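Local structure of conserved hypothetical protein NMB0706 (Neisseria meningitidis, 1RV9) at residues A20-P25 with G221-T226; Q80-V85 with A133-W138; A182-T185 with E189-T192; T235-R240 with G246-L251. The protein is of unknown function but belongs to the multi-copper polyphenol oxidoreductase laccase family (YfiH-like) and is probably an enzyme. All blocks are in the same frame, centred on the assembly; numbering follows the deposited sequence.

Contact 1: residues A20-P25 with G221-T226; sequences ADWPAP and GVYGGT
Pro23 lies on the ring of Tyr223, and the two side chains come at each other from opposite directions. Pro23 CD leads, sitting 3.5 Å from the centroid of the Tyr223 ring and only 16° off its normal, a CH-pi contact over the face. Pro23 CG reaches further along the same ring and ends 3.4 Å from the hydroxyl oxygen OH of Tyr223. The phenol gets there because its CG stands beside the backbone N (chi1 -54°), while its CA-CB bond already faces the loop.

Trp22 meets the same tyrosine with its root alone: Trp22 CB is 3.8 Å from CG of Tyr223, and the indole then turns off. Trp22 CG is wedged between the backbone N and the carbonyl carbon (chi1 60°), which swings the ring plane so that Tyr223 CD2 lies at its edge. Ala24 CB and Ala20 CB, from the same loop, lie over opposite faces of the indole, each offset toward the rim. The carbonyl O of Asp21 also touches, 3.8 Å from Tyr223 CB.

The loop joins strands 17-18 and 28-33, and Trp22 packs on Val28 and Thr30 of one sheet and on Cys124 and Met161 of the other. Strand 221-224, outermost in the six-stranded sheet, pairs with strand 160-164, while Val222 points away from the loop onto helix 206-217.

Contact 2: residues Q80-V85 with A133-W138; sequences QIHSTV and AAHAGW. With SO4 (sulfate ion), chain B.
His82 and His135 meet as a T-shaped pair at the end of strand 131-136, in the alpha-beta-beta-alpha fold of the YfiH family. His135 stands with Cys118 and Asp100 in an arrangement that resembles a Cys-His-Asp triad, although a catalytic role has not been established here.

In the aromatic pair the edge of His135 is directed at the face of His82, with centroids 4.7 Å apart and planes at 62°. The leading atom is CE1 of His135, which comes within 3.4 Å of CE1 of His82. A flatter packing covers a face of His135: the amide of Gln80 lies over it, planes 25° apart, with Gln80 NE2 above the ring centre and 3.5 Å from His135 CG. The Gln80 chain runs extended beyond CG to bring the amide there, and its OE1 is held by the backbone N of Met114.

Among the polar links, Asp100 is the hub: it bonds His135 ND1, the backbone N of Ile81 and of His82, and the hydroxyl of Ser83. That hydroxyl also accepts from Val85 N, closing an ST turn. Two waters bridge the segments. One donates to both Ser83 O and His135 O; the other joins His82 ND1 to Gly137 N, the latter bond weak, at the N-cap of helix 138-143.

The last interaction is with a bound sulfate, shared with His52 and Arg247: His82 NE2 donates to sulfate O4 at 2.6 Å, with an N-H...O angle of 150°.

Contact 3: residues A182-T185 with E189-T192; sequences AFCT and EAAT
Cys184 carries most of this packing, laying its sulfur against the peptide that joins Ala190 to Ala191. Cys184 SG is 3.4 Å from Ala191 N and 3.6 Å from Ala190 C, so the sulfur lies closer to main chain than to either methyl. The position follows from a chi1 of -54°, which sets SG beside its own backbone N.

Apolar contacts complete the interface. The methyl CB of Ala190 points at the helix and fits between SG of Cys184, 3.9 Å away, and CB of Phe183, while the Ala191 methyl touches the same sulfur from further along. Phe183 contributes its CB alone; its ring leads off toward Leu141 and Ala142 of helix 138-143 and Leu209 of helix 206-217, and Ala190 also touches Leu209.

The hydrogen bonds of the 189-192 segment are local to it. Glu189 O takes two donors from Thr192: the backbone N at 3.2 Å, the i to i+3 bond of a 3-10 turn, and OG1 at 2.8 Å, which approaches nearly head-on to the carbonyl (173°).

The chain leaving helix 177-184 turns back, and the 3-10 segment that includes 189-192 packs against Phe183 and Cys184, a tight reversal that leads into strand 194-198.

Contact 4: residues T235-R240 with G246-L251; sequences TFFSYR and GRMASL. With SO4 (sulfate ion), chain B.
Gly246 CA sits over the centre of the Phe237 ring, 3.6 Å from the centroid and 4° off the normal, a CH-pi contact. The carbonyl oxygen of Gly246 presses close to the root of the same side chain, 3.2 Å from Phe237 CB. Met248 comes in beside them. Its sulfur takes a weak hydrogen bond from Phe237 N (3.4 Å to Met248 SD) and makes Met-aromatic contacts with two rings, lying at the edge of Phe236, 5.3 Å from that centroid, and obliquely to Phe237. A bend at chi2 (-94°) turns SD and CE of Met248 toward these phenylalanines; CE packs 3.9 Å from Phe236 CB. The carbonyl oxygen of Phe237 is buried here without a polar partner in the model.

Met248 opens strand 248-254, central in the five-stranded sheet of the alpha-beta-beta-alpha sandwich, while Ser238 is the N-cap of helix 239-242, its OG accepting from Arg241 N. Asp117 in turn bonds Ser238 OG and Arg240 N.

Beyond this core, Arg247 NH1 donates to Gly246 O at 3.0 Å, from above the carbonyl plane, which steadies the guanidinium while its NH2 reaches sulfate O2, also at 3.0 Å. Longer, weak bonds run from NE to O2 and from NH2 to O3. His82 and His52 share this sulfate, and Asn48 OD1 fixes the backbone N of Arg247.

In the fold
Contacts 2 and 4 converge on one site: their centres are 15 Å apart and their nearest atoms about 4 Å, and a single sulfate joins them through His82 and Arg247, with His52 as a third hydrogen-bonding partner. This sulfate, probably from the crystallisation liquor, lies near the possible Cys118-His135-Asp100 triad and may mark an anion-binding pocket. Contact 3 touches contact 2 through Trp138 at the start of helix 138-143, where Trp138 O lies 3.4 Å from Phe183 CZ. Contact 1 shares the six-stranded sheet with contact 2, yet their centres are 20 Å apart and their nearest atoms about 9 Å. Contacts 3 and 4 lie farthest from each other, 26 Å between centres.

Contact 1: residues A20-P25 with G221-T226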
# COMPACT_ATOMS: atom_id res chain seq x y z
N ALA A 20 0.89 -1.44 -12.02
CA ALA A 20 -0.10 -2.44 -11.66
C ALA A 20 -0.64 -3.19 -12.86
O ALA A 20 -0.96 -2.60 -13.89
CB ALA A 20 -1.25 -1.77 -10.92
N ASP A 21 -0.73 -4.51 -12.73
CA ASP A 21 -1.27 -5.34 -13.78
C ASP A 21 -2.74 -5.56 -13.44
O ASP A 21 -3.09 -6.44 -12.66
CB ASP A 21 -0.55 -6.69 -13.86
CG ASP A 21 -1.22 -7.66 -14.82
OD1 ASP A 21 -1.88 -7.19 -15.78
OD2 ASP A 21 -1.08 -8.88 -14.63
N TRP A 22 -3.59 -4.71 -14.02
CA TRP A 22 -5.02 -4.79 -13.80
C TRP A 22 -5.74 -4.12 -14.97
O TRP A 22 -5.14 -3.35 -15.71
CB TRP A 22 -5.40 -4.15 -12.46
CG TRP A 22 -5.06 -2.69 -12.28
CD1 TRP A 22 -4.24 -1.91 -13.04
CD2 TRP A 22 -5.53 -1.85 -11.21
NE1 TRP A 22 -4.16 -0.64 -12.52
CE2 TRP A 22 -4.95 -0.57 -11.40
CE3 TRP A 22 -6.39 -2.05 -10.12
CZ2 TRP A 22 -5.19 0.50 -10.53
CZ3 TRP A 22 -6.63 -0.99 -9.26
CH2 TRP A 22 -6.03 0.27 -9.47
N PRO A 23 -7.03 -4.43 -15.15
CA PRO A 23 -7.81 -3.85 -16.24
C PRO A 23 -8.27 -2.41 -16.02
O PRO A 23 -9.36 -2.02 -16.46
CB PRO A 23 -8.98 -4.81 -16.38
CG PRO A 23 -9.20 -5.27 -14.98
CD PRO A 23 -7.79 -5.51 -14.49
N ALA A 24 -7.45 -1.61 -15.36
CA ALA A 24 -7.81 -0.22 -15.10
C ALA A 24 -7.88 0.57 -16.41
O ALA A 24 -7.14 0.28 -17.36
CB ALA A 24 -6.80 0.42 -14.16
N PRO A 25 -8.78 1.57 -16.48
CA PRO A 25 -8.92 2.38 -17.69
C PRO A 25 -7.63 3.14 -18.02
O PRO A 25 -6.78 3.33 -17.16
CB PRO A 25 -10.10 3.30 -17.35
CG PRO A 25 -10.02 3.42 -15.86
CD PRO A 25 -9.71 2.01 -15.43
N GLY A 221 -13.59 -6.21 -8.38
CA GLY A 221 -12.45 -7.03 -8.77
C GLY A 221 -11.21 -6.71 -7.97
O GLY A 221 -10.98 -5.56 -7.61
N VAL A 222 -10.41 -7.74 -7.68
CA VAL A 222 -9.17 -7.59 -6.93
C VAL A 222 -8.04 -8.23 -7.73
O VAL A 222 -8.13 -9.38 -8.15
CB VAL A 222 -9.27 -8.25 -5.54
CG1 VAL A 222 -8.01 -7.98 -4.74
CG2 VAL A 222 -10.49 -7.72 -4.81
N TYR A 223 -6.96 -7.47 -7.91
CA TYR A 223 -5.82 -7.91 -8.69
C TYR A 223 -4.51 -7.78 -7.92
O TYR A 223 -4.46 -7.16 -6.86
CB TYR A 223 -5.75 -7.08 -9.98
CG TYR A 223 -7.05 -7.11 -10.76
CD1 TYR A 223 -7.31 -8.13 -11.67
CD2 TYR A 223 -8.04 -6.16 -10.53
CE1 TYR A 223 -8.53 -8.21 -12.33
CE2 TYR A 223 -9.27 -6.23 -11.19
CZ TYR A 223 -9.50 -7.26 -12.09
OH TYR A 223 -10.71 -7.34 -12.74
N GLY A 224 -3.45 -8.38 -8.46
CA GLY A 224 -2.14 -8.33 -7.82
C GLY A 224 -1.97 -9.39 -6.76
O GLY A 224 -2.60 -10.45 -6.82
N GLY A 225 -1.10 -9.12 -5.78
CA GLY A 225 -0.86 -10.07 -4.71
C GLY A 225 -0.00 -11.26 -5.10
O GLY A 225 -0.30 -12.39 -4.72
N THR A 226 1.07 -11.00 -5.83
CA THR A 226 1.96 -12.07 -6.29
C THR A 226 3.39 -11.98 -5.74
O THR A 226 4.15 -12.94 -5.85
CB THR A 226 2.06 -12.08 -7.82
OG1 THR A 226 2.63 -10.84 -8.27
CG2 THR A 226 0.69 -12.26 -8.44

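Contact 2: residues Q80-V85 with A133-W138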
# COMPACT_ATOMS: atom_id res chain seq x y z
N GLN A 80 2.06 8.34 7.85
CA GLN A 80 1.32 7.13 8.17
C GLN A 80 1.49 6.75 9.63
O GLN A 80 2.61 6.68 10.14
CB GLN A 80 1.77 6.00 7.24
CG GLN A 80 1.54 6.35 5.78
CD GLN A 80 2.20 5.40 4.79
OE1 GLN A 80 2.14 5.63 3.58
NE2 GLN A 80 2.82 4.34 5.29
N ILE A 81 0.37 6.49 10.30
CA ILE A 81 0.39 6.12 11.71
C ILE A 81 -0.42 4.85 11.98
O ILE A 81 -0.87 4.63 13.11
CB ILE A 81 -0.15 7.27 12.58
CG1 ILE A 81 -1.54 7.69 12.10
CG2 ILE A 81 0.81 8.44 12.54
CD1 ILE A 81 -2.23 8.68 13.02
N HIS A 82 -0.59 4.04 10.95
CA HIS A 82 -1.34 2.78 11.06
C HIS A 82 -2.76 2.97 11.55
O HIS A 82 -3.30 2.15 12.30
CB HIS A 82 -0.56 1.81 11.95
CG HIS A 82 0.71 1.33 11.33
ND1 HIS A 82 0.77 0.20 10.55
CD2 HIS A 82 1.96 1.86 11.32
CE1 HIS A 82 2.00 0.05 10.09
NE2 HIS A 82 2.74 1.04 10.54
N SER A 83 -3.36 4.08 11.12
CA SER A 83 -4.73 4.44 11.45
C SER A 83 -5.63 3.96 10.32
O SER A 83 -5.19 3.28 9.39
CB SER A 83 -4.86 5.96 11.56
OG SER A 83 -4.81 6.55 10.27
N THR A 84 -6.90 4.34 10.41
CA THR A 84 -7.87 3.99 9.38
C THR A 84 -8.37 5.30 8.78
O THR A 84 -9.42 5.35 8.13
CB THR A 84 -9.07 3.22 9.97
OG1 THR A 84 -9.73 4.04 10.94
CG2 THR A 84 -8.61 1.92 10.62
N VAL A 85 -7.60 6.37 8.98
CA VAL A 85 -7.96 7.70 8.50
C VAL A 85 -7.66 7.92 7.02
O VAL A 85 -6.54 7.67 6.55
CB VAL A 85 -7.25 8.79 9.33
CG1 VAL A 85 -7.63 10.18 8.83
CG2 VAL A 85 -7.63 8.64 10.80
N ALA A 133 -5.30 5.27 -2.61
CA ALA A 133 -4.20 4.43 -2.15
C ALA A 133 -4.37 4.28 -0.65
O ALA A 133 -4.61 5.26 0.05
CB ALA A 133 -2.86 5.09 -2.46
N ALA A 134 -4.27 3.04 -0.15
CA ALA A 134 -4.41 2.78 1.27
C ALA A 134 -3.25 1.97 1.82
O ALA A 134 -2.75 1.04 1.17
CB ALA A 134 -5.73 2.04 1.53
N HIS A 135 -2.81 2.35 3.02
CA HIS A 135 -1.72 1.68 3.72
C HIS A 135 -2.37 0.66 4.65
O HIS A 135 -3.00 1.02 5.65
CB HIS A 135 -0.94 2.71 4.54
CG HIS A 135 0.08 2.11 5.47
ND1 HIS A 135 0.20 2.50 6.78
CD2 HIS A 135 1.04 1.18 5.26
CE1 HIS A 135 1.19 1.84 7.35
NE2 HIS A 135 1.72 1.03 6.44
N ALA A 136 -2.22 -0.62 4.31
CA ALA A 136 -2.84 -1.68 5.08
C ALA A 136 -1.89 -2.59 5.85
O ALA A 136 -1.59 -3.70 5.41
CB ALA A 136 -3.74 -2.52 4.17
N GLY A 137 -1.40 -2.09 6.98
CA GLY A 137 -0.57 -2.92 7.84
C GLY A 137 -1.62 -3.78 8.51
O GLY A 137 -2.81 -3.58 8.24
N TRP A 138 -1.25 -4.71 9.38
CA TRP A 138 -2.29 -5.54 9.98
C TRP A 138 -3.25 -4.72 10.85
O TRP A 138 -4.43 -5.02 10.91
CB TRP A 138 -1.69 -6.70 10.79
CG TRP A 138 -1.08 -6.35 12.11
CD1 TRP A 138 0.22 -6.04 12.36
CD2 TRP A 138 -1.75 -6.30 13.37
NE1 TRP A 138 0.41 -5.81 13.70
CE2 TRP A 138 -0.79 -5.97 14.35
CE3 TRP A 138 -3.08 -6.52 13.78
CZ2 TRP A 138 -1.10 -5.84 15.71
CZ3 TRP A 138 -3.39 -6.39 15.13
CH2 TRP A 138 -2.40 -6.06 16.08
S SO4 B . 6.39 1.92 9.86
O1 SO4 B . 6.64 2.45 11.21
O2 SO4 B . 7.17 2.69 8.87
O3 SO4 B . 6.80 0.50 9.81
O4 SO4 B . 4.96 2.03 9.53
O HOH W 1 -1.76 -0.44 9.29
O HOH W 2 -3.14 1.77 8.33

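Contact 3: residues A182-T185 with E189-T192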
# COMPACT_ATOMS: atom_id res chain seq x y z
N ALA A 182 -7.62 -10.11 16.25
CA ALA A 182 -8.00 -8.81 15.70
C ALA A 182 -8.81 -8.97 14.42
O ALA A 182 -9.64 -8.12 14.09
CB ALA A 182 -6.76 -7.97 15.42
N PHE A 183 -8.57 -10.06 13.71
CA PHE A 183 -9.28 -10.34 12.46
C PHE A 183 -10.40 -11.37 12.62
O PHE A 183 -11.54 -11.10 12.26
CB PHE A 183 -8.30 -10.88 11.41
CG PHE A 183 -7.39 -9.84 10.82
CD1 PHE A 183 -7.84 -9.02 9.79
CD2 PHE A 183 -6.09 -9.70 11.27
CE1 PHE A 183 -6.99 -8.08 9.21
CE2 PHE A 183 -5.23 -8.76 10.70
CZ PHE A 183 -5.69 -7.95 9.67
N CYS A 184 -10.05 -12.53 13.16
CA CYS A 184 -10.99 -13.64 13.30
C CYS A 184 -12.10 -13.58 14.33
O CYS A 184 -13.10 -14.29 14.19
CB CYS A 184 -10.20 -14.93 13.47
SG CYS A 184 -9.00 -15.17 12.16
N THR A 185 -11.95 -12.77 15.37
CA THR A 185 -13.02 -12.69 16.36
C THR A 185 -14.20 -11.95 15.71
O THR A 185 -15.33 -12.45 15.72
CB THR A 185 -12.56 -11.98 17.65
OG1 THR A 185 -11.59 -12.80 18.32
CG2 THR A 185 -13.73 -11.75 18.59
N GLU A 189 -14.54 -15.82 9.15
CA GLU A 189 -14.07 -16.35 7.88
C GLU A 189 -12.60 -16.01 7.63
O GLU A 189 -11.94 -16.63 6.79
CB GLU A 189 -14.92 -15.80 6.72
CG GLU A 189 -14.94 -14.29 6.64
CD GLU A 189 -16.17 -13.67 7.28
OE1 GLU A 189 -16.50 -14.03 8.43
OE2 GLU A 189 -16.81 -12.82 6.62
N ALA A 190 -12.09 -15.03 8.36
CA ALA A 190 -10.70 -14.61 8.21
C ALA A 190 -9.72 -15.69 8.65
O ALA A 190 -8.53 -15.64 8.33
CB ALA A 190 -10.46 -13.33 9.02
N ALA A 191 -10.22 -16.69 9.37
CA ALA A 191 -9.37 -17.78 9.84
C ALA A 191 -8.76 -18.53 8.65
O ALA A 191 -7.71 -19.16 8.78
CB ALA A 191 -10.17 -18.74 10.71
N THR A 192 -9.42 -18.46 7.50
CA THR A 192 -8.92 -19.13 6.31
C THR A 192 -7.63 -18.50 5.81
O THR A 192 -6.90 -19.10 5.02
CB THR A 192 -9.96 -19.09 5.17
OG1 THR A 192 -10.27 -17.73 4.86
CG2 THR A 192 -11.23 -19.82 5.58

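Contact 4: residues T235-R240 with G246-L251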
# COMPACT_ATOMS: atom_id res chain seq x y z
N THR A 235 14.65 -6.49 -5.10
CA THR A 235 13.61 -5.62 -5.63
C THR A 235 12.90 -4.76 -4.59
O THR A 235 12.61 -3.59 -4.85
CB THR A 235 12.53 -6.45 -6.35
OG1 THR A 235 13.14 -7.27 -7.35
CG2 THR A 235 11.51 -5.54 -7.02
N PHE A 236 12.64 -5.32 -3.42
CA PHE A 236 11.92 -4.58 -2.39
C PHE A 236 12.59 -4.49 -1.04
O PHE A 236 13.38 -5.36 -0.65
CB PHE A 236 10.53 -5.20 -2.17
CG PHE A 236 9.69 -5.27 -3.41
CD1 PHE A 236 9.20 -4.11 -3.99
CD2 PHE A 236 9.39 -6.49 -3.99
CE1 PHE A 236 8.42 -4.17 -5.15
CE2 PHE A 236 8.61 -6.56 -5.14
CZ PHE A 236 8.12 -5.40 -5.72
N PHE A 237 12.27 -3.41 -0.32
CA PHE A 237 12.76 -3.20 1.04
C PHE A 237 11.88 -4.09 1.91
O PHE A 237 10.72 -4.35 1.57
CB PHE A 237 12.55 -1.75 1.48
CG PHE A 237 13.41 -0.74 0.77
CD1 PHE A 237 14.79 -0.76 0.91
CD2 PHE A 237 12.82 0.26 0.00
CE1 PHE A 237 15.58 0.22 0.31
CE2 PHE A 237 13.60 1.24 -0.61
CZ PHE A 237 14.99 1.22 -0.45
N SER A 238 12.42 -4.54 3.04
CA SER A 238 11.66 -5.39 3.96
C SER A 238 12.11 -5.20 5.39
O SER A 238 13.28 -5.40 5.72
CB SER A 238 11.81 -6.86 3.58
OG SER A 238 11.18 -7.69 4.56
N TYR A 239 11.18 -4.81 6.25
CA TYR A 239 11.49 -4.62 7.66
C TYR A 239 11.78 -5.97 8.31
O TYR A 239 12.71 -6.10 9.11
CB TYR A 239 10.33 -3.93 8.38
CG TYR A 239 10.53 -3.82 9.87
CD1 TYR A 239 10.16 -4.86 10.72
CD2 TYR A 239 11.16 -2.71 10.43
CE1 TYR A 239 10.41 -4.80 12.09
CE2 TYR A 239 11.42 -2.64 11.79
CZ TYR A 239 11.04 -3.68 12.61
OH TYR A 239 11.31 -3.63 13.96
N ARG A 240 10.97 -6.97 7.97
CA ARG A 240 11.15 -8.30 8.52
C ARG A 240 12.54 -8.83 8.21
O ARG A 240 13.19 -9.46 9.04
CB ARG A 240 10.12 -9.27 7.94
CG ARG A 240 10.32 -10.71 8.41
CD ARG A 240 10.10 -10.84 9.91
NE ARG A 240 10.50 -12.14 10.44
CZ ARG A 240 11.75 -12.48 10.75
NH1 ARG A 240 12.74 -11.61 10.58
NH2 ARG A 240 12.02 -13.68 11.23
N GLY A 246 14.72 1.09 3.93
CA GLY A 246 13.94 2.07 3.21
C GLY A 246 12.49 1.70 3.01
O GLY A 246 12.01 0.69 3.52
N ARG A 247 11.78 2.55 2.28
CA ARG A 247 10.37 2.33 1.97
C ARG A 247 10.13 2.58 0.49
O ARG A 247 10.61 3.58 -0.06
CB ARG A 247 9.49 3.29 2.78
CG ARG A 247 9.52 3.07 4.28
CD ARG A 247 8.81 1.79 4.68
NE ARG A 247 8.77 1.61 6.13
CZ ARG A 247 9.79 1.19 6.87
NH1 ARG A 247 10.95 0.88 6.30
NH2 ARG A 247 9.64 1.08 8.18
N MET A 248 9.43 1.67 -0.17
CA MET A 248 9.09 1.90 -1.56
C MET A 248 7.68 2.45 -1.49
O MET A 248 7.13 2.61 -0.40
CB MET A 248 9.15 0.62 -2.40
CG MET A 248 8.41 -0.57 -1.84
SD MET A 248 9.47 -1.64 -0.86
CE MET A 248 8.24 -2.78 -0.24
N ALA A 249 7.07 2.77 -2.63
CA ALA A 249 5.73 3.31 -2.58
C ALA A 249 4.86 2.82 -3.71
O ALA A 249 5.36 2.39 -4.75
CB ALA A 249 5.78 4.82 -2.60
N SER A 250 3.56 2.87 -3.49
CA SER A 250 2.59 2.49 -4.50
C SER A 250 1.79 3.75 -4.74
O SER A 250 1.17 4.29 -3.81
CB SER A 250 1.71 1.35 -4.00
OG SER A 250 2.49 0.18 -3.82
N LEU A 251 1.85 4.24 -5.98
CA LEU A 251 1.18 5.48 -6.36
C LEU A 251 0.13 5.26 -7.43
O LEU A 251 0.25 4.35 -8.26
CB LEU A 251 2.20 6.49 -6.88
CG LEU A 251 3.37 6.89 -5.98
CD1 LEU A 251 4.42 5.80 -5.97
CD2 LEU A 251 3.98 8.19 -6.51
S SO4 B . 6.39 1.92 9.86
O1 SO4 B . 6.64 2.45 11.21
O2 SO4 B . 7.17 2.69 8.87
O3 SO4 B . 6.80 0.50 9.81
O4 SO4 B . 4.96 2.03 9.53